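Local coordinates for oligopeptide-binding protein AppA (Bacillus subtilis, PDB 1XOC) that captures oligopeptides outside the cell membrane and delivers them to the App ABC permease, which can replace the Opp system in sporulation and competence, at residues A[37-42]-A[170-175]; A[116-121]-A[404-409]; A[218-223]-A[229-234]. All coordinates share one frame; numbering follows the deposited sequence.

Overall arrangement
Contacts 1 and 2 are buried contacts, with centres about 10 Å apart, and they touch: Arg119 and Asn406 of contact 2 reach the 37-42 loop of contact 1. Contact 3 is only partly buried, its centre about 28 Å from that of contact 1 and about 30 Å from that of contact 2. Contact 1 joins two loops by packing an aromatic face on aliphatic carbons, whereas contact 2 sets a glutamate against the end of helix 398-405, beside the bound peptide, with its carboxylate on a zinc ion whose water also reaches that segment. In contact 3 a strand meets the helix that follows it, and a lysine and an isoleucine both reach one glutamine.

Contact 1 of 3, residues A[37-42]-A[170-175]; sequences SLYSTD and ADLEEN. With ZN (zinc ion), chain H.
The ring of Tyr39 has the aliphatic part of Glu173 over one face and Leu172 at its edge. Glu173 CB stands 3.9 Å from the centroid of the Tyr39 ring, 14° off the normal, a CH-pi contact made slightly toward the rim. From there the extended Glu173 chain runs obliquely across the ring, CG reaching 3.8 Å from Tyr39 CG, and ends with its carboxylate, close to a second zinc site, tilted only 20° from the ring plane; OE2 comes within 3.6 Å of Tyr39 CD2. At the edge Leu172 crosses the tyrosine at about a right angle: its CB is 3.5 Å from Tyr39 OH, and Leu172 CD2 lies 4.1 Å from Tyr39 CE1. Tyr39 has CG opposite the carbonyl carbon (chi1 -61°), which lays the ring against Leu172 and Glu173, the first two residues of a type I turn that runs to Asn175. Replacing this tyrosine by an alanine is likely to open a gap beneath the methylenes of Glu173 and leave Leu172 without its aromatic neighbour. Just before Leu172, Asp171 points away and binds a zinc ion through OD1 at 2.3 Å. The contact thus ties the loop between strand 23-28 and helix 43-52, whose N-cap is Asp42, to the loop between helix 161-164 and strand 188-194, while Thr41 packs on Val402 of helix 398-405.

Contact 2 of 3, residues A[116-121]-A[404-409]; sequences KGERGS and QMNPPN. With ZN (zinc ion), chain L.
Glu118 reaches toward Asn406 and Pro407 and can be followed outward atom by atom. Its CB only grazes Asn406 OD1. CG lies 3.5 Å from the amide oxygen OD1 of Asn406 and makes an apolar contact at 3.9 Å with Pro407 CD, the glutamate and the proline ring running antiparallel alongside one another. At CG the chain bends (chi2 76°), which turns the carboxylate off the line of the earlier carbons and toward the metal; its plane stands 50° from that of the Asn406 amide. At the tip the two oxygens take different tasks. OE1 binds the zinc ion at 2.2 Å, and four waters supply the other ligands within this site. OE2 stays 3.0 Å from the zinc and accepts a hydrogen bond from zinc-bound water 2, whose oxygen is 2.6 Å from it. That same water gives its second proton to Pro407 O at 3.1 Å, so the metal's first shell links the carboxylate to the backbone beyond helix 398-405. Another zinc-bound water, water 1, donates to Lys116 O. The Asn406 amide is held independently, ND2 donating to Val402 O and OD1 pairing with Tyr442 OH, which fixes the surface that Glu118 CG meets. Arg119 and Asn406 both contact the bound peptide. The arrangement is a largely hydrated, one-carboxylate zinc site at the margin of the ligand cleft, consistent with the two-lobed solute-binding fold closed around its peptide.

Contact 3 of 3, residues A[218-223]-A[229-234]; sequences TYKVIP and EAQLQA
Ile222 and Lys220 reach from the end of strand 216-221 and the loop after it to a single side chain, Gln231 of helix 225-234. The tight part is the meeting of Lys220's tip with the terminal amide of Gln231. Lys220 arrives fully stretched, CG lying opposite its backbone N (chi1 -171°), and comes at the glutamine from the opposite direction, putting NZ close against the amide and 3.7 Å from Gln231 CD. Beside it Ile222 CD1 lies against the same amide, 3.6 Å from Gln231 CD. With CG1 opposite its carbonyl carbon and the chain extended beyond it (chi2 171°), Ile222 sends this methyl outward to the glutamine, and it also packs on Ala227 and Ala228 one turn earlier in the same helix. The Gln231 side chain also touches Ile237. The loose side is the helix face bearing Ala230 and Gln233, which is open to solvent. The backbones stay well apart, Ile222 CA and Gln231 CA being 9.4 Å from each other, and side chains alone bridge the space. On the strand side Lys220 is held in its sheet, pairing through its backbone with Val26 and Ser28 of strand 23-28. Chemically, the strand-to-helix unit is closed by a lysine–glutamine meeting and a methyl group against an amide. The ammonium would probably prefer the carbonyl end of the amide, so the meeting is best read as polar and near the surface, while the apolar packing is that of Ile222 on the two alanines.

Contact 1 of 3, residues A[37-42]-A[170-175]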
loop_
_atom_site.group_PDB
_atom_site.type_symbol
_atom_site.label_atom_id
_atom_site.label_comp_id
_atom_site.label_asym_id
_atom_site.label_seq_id
_atom_site.Cartn_x
_atom_site.Cartn_y
_atom_site.Cartn_z
ATOM N N SER A 37 -10.707 0.721 -7.501
ATOM C CA SER A 37 -10.368 0.663 -6.099
ATOM C C SER A 37 -11.057 -0.476 -5.326
ATOM O O SER A 37 -10.600 -0.854 -4.241
ATOM C CB SER A 37 -10.654 2.000 -5.453
ATOM O OG SER A 37 -12.032 2.200 -5.376
ATOM N N LEU A 38 -12.140 -1.025 -5.874
ATOM C CA LEU A 38 -12.831 -2.135 -5.215
ATOM C C LEU A 38 -12.050 -3.458 -5.324
ATOM O O LEU A 38 -12.343 -4.408 -4.595
ATOM C CB LEU A 38 -14.251 -2.298 -5.752
ATOM C CG LEU A 38 -15.171 -1.073 -5.650
ATOM C CD1 LEU A 38 -16.485 -1.324 -6.391
ATOM C CD2 LEU A 38 -15.369 -0.774 -4.184
ATOM N N TYR A 39 -11.062 -3.554 -6.226
ATOM C CA TYR A 39 -10.338 -4.767 -6.458
ATOM C C TYR A 39 -8.829 -4.677 -6.298
ATOM O O TYR A 39 -8.196 -5.670 -5.961
ATOM C CB TYR A 39 -10.684 -5.295 -7.864
ATOM C CG TYR A 39 -12.166 -5.598 -7.962
ATOM C CD1 TYR A 39 -13.046 -4.740 -8.604
ATOM C CD2 TYR A 39 -12.698 -6.716 -7.345
ATOM C CE1 TYR A 39 -14.417 -5.024 -8.634
ATOM C CE2 TYR A 39 -14.039 -7.002 -7.377
ATOM C CZ TYR A 39 -14.911 -6.146 -8.015
ATOM O OH TYR A 39 -16.270 -6.478 -8.023
ATOM N N SER A 40 -8.236 -3.543 -6.601
ATOM C CA SER A 40 -6.808 -3.422 -6.512
ATOM C C SER A 40 -6.298 -3.517 -5.084
ATOM O O SER A 40 -6.972 -3.074 -4.143
ATOM C CB SER A 40 -6.312 -2.152 -7.170
ATOM O OG SER A 40 -6.841 -1.016 -6.528
ATOM N N THR A 41 -5.095 -4.073 -4.941
ATOM C CA THR A 41 -4.455 -4.158 -3.622
ATOM C C THR A 41 -3.068 -3.507 -3.590
ATOM O O THR A 41 -2.423 -3.526 -2.537
ATOM C CB THR A 41 -4.393 -5.590 -3.059
ATOM O OG1 THR A 41 -3.640 -6.415 -3.964
ATOM C CG2 THR A 41 -5.789 -6.209 -2.890
ATOM N N ASP A 42 -2.617 -2.960 -4.722
ATOM C CA ASP A 42 -1.211 -2.550 -4.888
ATOM C C ASP A 42 -1.062 -1.083 -5.240
ATOM O O ASP A 42 -1.931 -0.491 -5.891
ATOM C CB ASP A 42 -0.487 -3.448 -5.903
ATOM C CG ASP A 42 -0.864 -3.157 -7.328
ATOM O OD1 ASP A 42 -0.045 -2.507 -8.016
ATOM O OD2 ASP A 42 -1.974 -3.533 -7.759
ATOM N N ALA A 170 -20.356 -10.601 -9.797
ATOM C CA ALA A 170 -19.376 -11.693 -9.866
ATOM C C ALA A 170 -18.319 -11.507 -10.971
ATOM O O ALA A 170 -17.210 -12.034 -10.860
ATOM C CB ALA A 170 -20.081 -13.032 -10.038
ATOM N N ASP A 171 -18.674 -10.788 -12.033
ATOM C CA ASP A 171 -17.804 -10.631 -13.190
ATOM C C ASP A 171 -17.194 -9.240 -13.316
ATOM O O ASP A 171 -16.582 -8.926 -14.342
ATOM C CB ASP A 171 -18.558 -10.914 -14.490
ATOM C CG ASP A 171 -19.158 -12.267 -14.526
ATOM O OD1 ASP A 171 -18.603 -13.248 -13.992
ATOM O OD2 ASP A 171 -20.249 -12.361 -15.087
ATOM N N LEU A 172 -17.375 -8.386 -12.308
ATOM C CA LEU A 172 -16.926 -7.007 -12.456
ATOM C C LEU A 172 -15.402 -6.872 -12.550
ATOM O O LEU A 172 -14.904 -6.077 -13.327
ATOM C CB LEU A 172 -17.464 -6.126 -11.329
ATOM C CG LEU A 172 -17.498 -4.641 -11.573
ATOM C CD1 LEU A 172 -18.376 -4.254 -12.727
ATOM C CD2 LEU A 172 -18.056 -3.984 -10.320
ATOM N N GLU A 173 -14.660 -7.663 -11.786
ATOM C CA GLU A 173 -13.196 -7.495 -11.775
ATOM C C GLU A 173 -12.568 -7.782 -13.147
ATOM O O GLU A 173 -11.596 -7.105 -13.543
ATOM C CB GLU A 173 -12.551 -8.403 -10.732
ATOM C CG GLU A 173 -11.056 -8.150 -10.573
ATOM C CD GLU A 173 -10.415 -8.945 -9.446
ATOM O OE1 GLU A 173 -9.188 -8.787 -9.343
ATOM O OE2 GLU A 173 -11.099 -9.679 -8.678
ATOM N N GLU A 174 -13.100 -8.779 -13.851
ATOM C CA GLU A 174 -12.586 -9.153 -15.152
ATOM C C GLU A 174 -12.965 -8.186 -16.283
ATOM O O GLU A 174 -12.405 -8.273 -17.356
ATOM C CB GLU A 174 -13.039 -10.568 -15.495
ATOM C CG GLU A 174 -14.531 -10.748 -15.579
ATOM C CD GLU A 174 -14.959 -12.220 -15.728
ATOM O OE1 GLU A 174 -14.831 -12.984 -14.730
ATOM O OE2 GLU A 174 -15.472 -12.605 -16.816
ATOM N N ASN A 175 -13.854 -7.231 -16.040
ATOM C CA ASN A 175 -14.359 -6.408 -17.133
ATOM C C ASN A 175 -13.258 -5.550 -17.761
ATOM O O ASN A 175 -12.404 -5.011 -17.064
ATOM C CB ASN A 175 -15.498 -5.526 -16.607
ATOM C CG ASN A 175 -16.380 -4.987 -17.707
ATOM O OD1 ASN A 175 -17.403 -5.615 -18.078
ATOM N ND2 ASN A 175 -16.025 -3.794 -18.208
HETATM ZN ZN ZN H . -18.824 -15.445 -13.347
#

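Contact 2 of 3, residues A[116-121]-A[404-409]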
loop_
_atom_site.group_PDB
_atom_site.type_symbol
_atom_site.label_atom_id
_atom_site.label_comp_id
_atom_site.label_asym_id
_atom_site.label_seq_id
_atom_site.Cartn_x
_atom_site.Cartn_y
_atom_site.Cartn_z
ATOM N N LYS A 116 -16.308 -10.408 -5.036
ATOM C CA LYS A 116 -15.159 -11.307 -4.911
ATOM C C LYS A 116 -13.800 -10.616 -4.703
ATOM O O LYS A 116 -12.758 -11.242 -4.858
ATOM C CB LYS A 116 -15.110 -12.252 -6.131
ATOM C CG LYS A 116 -16.310 -13.151 -6.172
ATOM C CD LYS A 116 -16.391 -14.068 -7.399
ATOM C CE LYS A 116 -17.644 -14.939 -7.319
ATOM N NZ LYS A 116 -18.863 -14.156 -6.888
ATOM N N GLY A 117 -13.800 -9.369 -4.277
ATOM C CA GLY A 117 -12.575 -8.603 -4.086
ATOM C C GLY A 117 -11.962 -8.809 -2.718
ATOM O O GLY A 117 -12.539 -9.485 -1.864
ATOM N N GLU A 118 -10.769 -8.233 -2.536
ATOM C CA GLU A 118 -10.026 -8.288 -1.271
ATOM C C GLU A 118 -10.220 -7.066 -0.380
ATOM O O GLU A 118 -9.554 -6.976 0.645
ATOM C CB GLU A 118 -8.519 -8.467 -1.534
ATOM C CG GLU A 118 -8.092 -9.921 -1.808
ATOM C CD GLU A 118 -8.457 -10.432 -3.208
ATOM O OE1 GLU A 118 -8.050 -9.793 -4.190
ATOM O OE2 GLU A 118 -9.125 -11.486 -3.300
ATOM N N ARG A 119 -11.112 -6.140 -0.764
ATOM C CA ARG A 119 -11.293 -4.878 -0.038
ATOM C C ARG A 119 -12.523 -4.861 0.851
ATOM O O ARG A 119 -12.990 -3.778 1.252
ATOM C CB ARG A 119 -11.318 -3.697 -1.025
ATOM C CG ARG A 119 -10.004 -3.471 -1.753
ATOM C CD ARG A 119 -8.883 -3.222 -0.805
ATOM N NE ARG A 119 -7.744 -2.614 -1.455
ATOM C CZ ARG A 119 -6.687 -2.175 -0.783
ATOM N NH1 ARG A 119 -6.675 -2.219 0.542
ATOM N NH2 ARG A 119 -5.678 -1.656 -1.436
ATOM N N GLY A 120 -13.023 -6.033 1.227
ATOM C CA GLY A 120 -14.231 -6.101 2.058
ATOM C C GLY A 120 -14.151 -5.343 3.376
ATOM O O GLY A 120 -15.152 -4.782 3.800
ATOM N N SER A 121 -12.969 -5.337 3.995
ATOM C CA SER A 121 -12.700 -4.685 5.295
ATOM C C SER A 121 -13.094 -3.211 5.300
ATOM O O SER A 121 -13.594 -2.684 6.293
ATOM C CB SER A 121 -11.203 -4.772 5.631
ATOM O OG SER A 121 -11.030 -4.752 7.049
ATOM N N GLN A 404 0.178 -13.706 -6.442
ATOM C CA GLN A 404 0.613 -14.851 -5.654
ATOM C C GLN A 404 0.352 -14.676 -4.154
ATOM O O GLN A 404 -0.058 -15.631 -3.482
ATOM C CB GLN A 404 2.105 -15.078 -5.878
ATOM C CG GLN A 404 2.411 -15.775 -7.174
ATOM C CD GLN A 404 3.860 -15.705 -7.609
ATOM O OE1 GLN A 404 4.774 -15.533 -6.813
ATOM N NE2 GLN A 404 4.071 -15.868 -8.900
ATOM N N MET A 405 0.575 -13.478 -3.599
ATOM C CA MET A 405 0.450 -13.305 -2.155
ATOM C C MET A 405 -1.012 -13.254 -1.723
ATOM O O MET A 405 -1.341 -13.673 -0.613
ATOM C CB MET A 405 1.173 -12.031 -1.685
ATOM C CG MET A 405 0.566 -10.751 -2.092
ATOM S SD MET A 405 1.586 -9.343 -1.528
ATOM C CE MET A 405 2.982 -9.548 -2.565
ATOM N N ASN A 406 -1.884 -12.785 -2.614
ATOM C CA ASN A 406 -3.301 -12.562 -2.302
ATOM C C ASN A 406 -4.120 -13.849 -2.242
ATOM O O ASN A 406 -3.745 -14.850 -2.843
ATOM C CB ASN A 406 -3.925 -11.592 -3.336
ATOM C CG ASN A 406 -3.796 -10.148 -2.927
ATOM O OD1 ASN A 406 -4.572 -9.665 -2.106
ATOM N ND2 ASN A 406 -2.806 -9.446 -3.479
ATOM N N PRO A 407 -5.255 -13.839 -1.533
ATOM C CA PRO A 407 -6.210 -14.920 -1.661
ATOM C C PRO A 407 -6.585 -15.083 -3.131
ATOM O O PRO A 407 -6.578 -14.083 -3.865
ATOM C CB PRO A 407 -7.427 -14.410 -0.882
ATOM C CG PRO A 407 -6.918 -13.365 -0.001
ATOM C CD PRO A 407 -5.712 -12.782 -0.618
ATOM N N PRO A 408 -6.888 -16.309 -3.574
ATOM C CA PRO A 408 -6.914 -17.575 -2.858
ATOM C C PRO A 408 -5.598 -18.360 -2.901
ATOM O O PRO A 408 -5.616 -19.583 -2.706
ATOM C CB PRO A 408 -7.976 -18.352 -3.636
ATOM C CG PRO A 408 -7.715 -17.936 -5.026
ATOM C CD PRO A 408 -7.321 -16.498 -4.973
ATOM N N ASN A 409 -4.477 -17.673 -3.154
ATOM C CA ASN A 409 -3.206 -18.339 -3.483
ATOM C C ASN A 409 -2.249 -18.442 -2.298
ATOM O O ASN A 409 -1.819 -19.537 -1.935
ATOM C CB ASN A 409 -2.515 -17.617 -4.640
ATOM C CG ASN A 409 -3.375 -17.555 -5.879
ATOM O OD1 ASN A 409 -3.423 -16.526 -6.569
ATOM N ND2 ASN A 409 -4.031 -18.649 -6.195
HETATM ZN ZN ZN L . -8.186 -10.900 -6.056
HETATM O O HOH W 1 -10.256 -10.681 -6.487
HETATM O O HOH W 2 -8.713 -12.633 -5.587
HETATM O O HOH W 3 -7.889 -9.612 -7.566
HETATM O O HOH W 4 -5.798 -10.651 -6.321
#

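Contact 3 of 3, residues A[218-223]-A[229-234]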
loop_
_atom_site.group_PDB
_atom_site.type_symbol
_atom_site.label_atom_id
_atom_site.label_comp_id
_atom_site.label_asym_id
_atom_site.label_seq_id
_atom_site.Cartn_x
_atom_site.Cartn_y
_atom_site.Cartn_z
ATOM N N THR A 218 2.866 10.044 -18.286
ATOM C CA THR A 218 3.184 8.701 -18.715
ATOM C C THR A 218 3.804 7.939 -17.552
ATOM O O THR A 218 4.720 8.416 -16.927
ATOM C CB THR A 218 4.182 8.762 -19.880
ATOM O OG1 THR A 218 3.599 9.454 -20.982
ATOM C CG2 THR A 218 4.470 7.387 -20.404
ATOM N N TYR A 219 3.272 6.761 -17.271
ATOM C CA TYR A 219 3.750 5.919 -16.189
ATOM C C TYR A 219 4.535 4.815 -16.865
ATOM O O TYR A 219 3.966 3.915 -17.420
ATOM C CB TYR A 219 2.555 5.330 -15.437
ATOM C CG TYR A 219 2.769 4.791 -14.034
ATOM C CD1 TYR A 219 2.864 3.441 -13.799
ATOM C CD2 TYR A 219 2.789 5.635 -12.945
ATOM C CE1 TYR A 219 3.013 2.950 -12.538
ATOM C CE2 TYR A 219 2.938 5.147 -11.680
ATOM C CZ TYR A 219 3.044 3.808 -11.474
ATOM O OH TYR A 219 3.191 3.300 -10.211
ATOM N N LYS A 220 5.849 4.933 -16.809
ATOM C CA LYS A 220 6.723 4.094 -17.599
ATOM C C LYS A 220 7.259 2.964 -16.747
ATOM O O LYS A 220 7.886 3.197 -15.741
ATOM C CB LYS A 220 7.867 4.916 -18.177
ATOM C CG LYS A 220 8.700 4.154 -19.193
ATOM C CD LYS A 220 9.740 5.030 -19.840
ATOM C CE LYS A 220 10.521 4.246 -20.881
ATOM N NZ LYS A 220 11.573 5.083 -21.469
ATOM N N VAL A 221 6.997 1.739 -17.173
ATOM C CA VAL A 221 7.357 0.585 -16.385
ATOM C C VAL A 221 8.786 0.154 -16.672
ATOM O O VAL A 221 9.122 -0.211 -17.787
ATOM C CB VAL A 221 6.405 -0.584 -16.641
ATOM C CG1 VAL A 221 6.722 -1.706 -15.720
ATOM C CG2 VAL A 221 4.977 -0.146 -16.451
ATOM N N ILE A 222 9.617 0.214 -15.644
ATOM C CA ILE A 222 11.015 -0.121 -15.758
ATOM C C ILE A 222 11.393 -1.009 -14.571
ATOM O O ILE A 222 11.823 -0.502 -13.550
ATOM C CB ILE A 222 11.900 1.154 -15.773
ATOM C CG1 ILE A 222 11.369 2.189 -16.786
ATOM C CG2 ILE A 222 13.354 0.793 -16.072
ATOM C CD1 ILE A 222 12.075 3.509 -16.676
ATOM N N PRO A 223 11.239 -2.335 -14.678
ATOM C CA PRO A 223 11.473 -3.192 -13.491
ATOM C C PRO A 223 12.943 -3.513 -13.247
ATOM O O PRO A 223 13.377 -4.677 -13.320
ATOM C CB PRO A 223 10.616 -4.405 -13.789
ATOM C CG PRO A 223 10.817 -4.566 -15.232
ATOM C CD PRO A 223 10.809 -3.157 -15.826
ATOM N N GLU A 229 17.286 4.710 -13.109
ATOM C CA GLU A 229 18.243 5.785 -12.788
ATOM C C GLU A 229 19.006 6.259 -14.022
ATOM O O GLU A 229 19.156 7.468 -14.247
ATOM C CB GLU A 229 19.197 5.344 -11.684
ATOM C CG GLU A 229 18.500 5.271 -10.365
ATOM C CD GLU A 229 17.862 6.594 -9.992
ATOM O OE1 GLU A 229 18.280 7.651 -10.541
ATOM O OE2 GLU A 229 16.937 6.594 -9.149
ATOM N N ALA A 230 19.456 5.318 -14.838
ATOM C CA ALA A 230 20.078 5.662 -16.119
ATOM C C ALA A 230 19.144 6.448 -17.048
ATOM O O ALA A 230 19.592 7.369 -17.733
ATOM C CB ALA A 230 20.553 4.416 -16.821
ATOM N N GLN A 231 17.863 6.082 -17.097
ATOM C CA GLN A 231 16.901 6.816 -17.931
ATOM C C GLN A 231 16.662 8.220 -17.424
ATOM O O GLN A 231 16.474 9.136 -18.211
ATOM C CB GLN A 231 15.586 6.083 -18.037
ATOM C CG GLN A 231 15.723 4.815 -18.859
ATOM C CD GLN A 231 14.416 4.212 -19.261
ATOM O OE1 GLN A 231 14.324 2.991 -19.458
ATOM N NE2 GLN A 231 13.393 5.028 -19.374
ATOM N N LEU A 232 16.635 8.368 -16.102
ATOM C CA LEU A 232 16.529 9.667 -15.461
ATOM C C LEU A 232 17.689 10.589 -15.853
ATOM O O LEU A 232 17.482 11.755 -16.210
ATOM C CB LEU A 232 16.507 9.464 -13.944
ATOM C CG LEU A 232 16.134 10.695 -13.143
ATOM C CD1 LEU A 232 14.739 11.178 -13.376
ATOM C CD2 LEU A 232 16.337 10.379 -11.646
ATOM N N GLN A 233 18.907 10.063 -15.794
ATOM C CA GLN A 233 20.098 10.791 -16.253
ATOM C C GLN A 233 19.961 11.255 -17.705
ATOM O O GLN A 233 20.353 12.368 -18.049
ATOM C CB GLN A 233 21.343 9.919 -16.108
ATOM C CG GLN A 233 22.648 10.648 -16.450
ATOM C CD GLN A 233 23.877 9.808 -16.169
ATOM O OE1 GLN A 233 24.860 10.293 -15.586
ATOM N NE2 GLN A 233 23.839 8.537 -16.588
ATOM N N ALA A 234 19.410 10.390 -18.549
ATOM C CA ALA A 234 19.319 10.652 -19.988
ATOM C C ALA A 234 18.152 11.552 -20.347
ATOM O O ALA A 234 18.091 12.053 -21.462
ATOM C CB ALA A 234 19.203 9.336 -20.758
#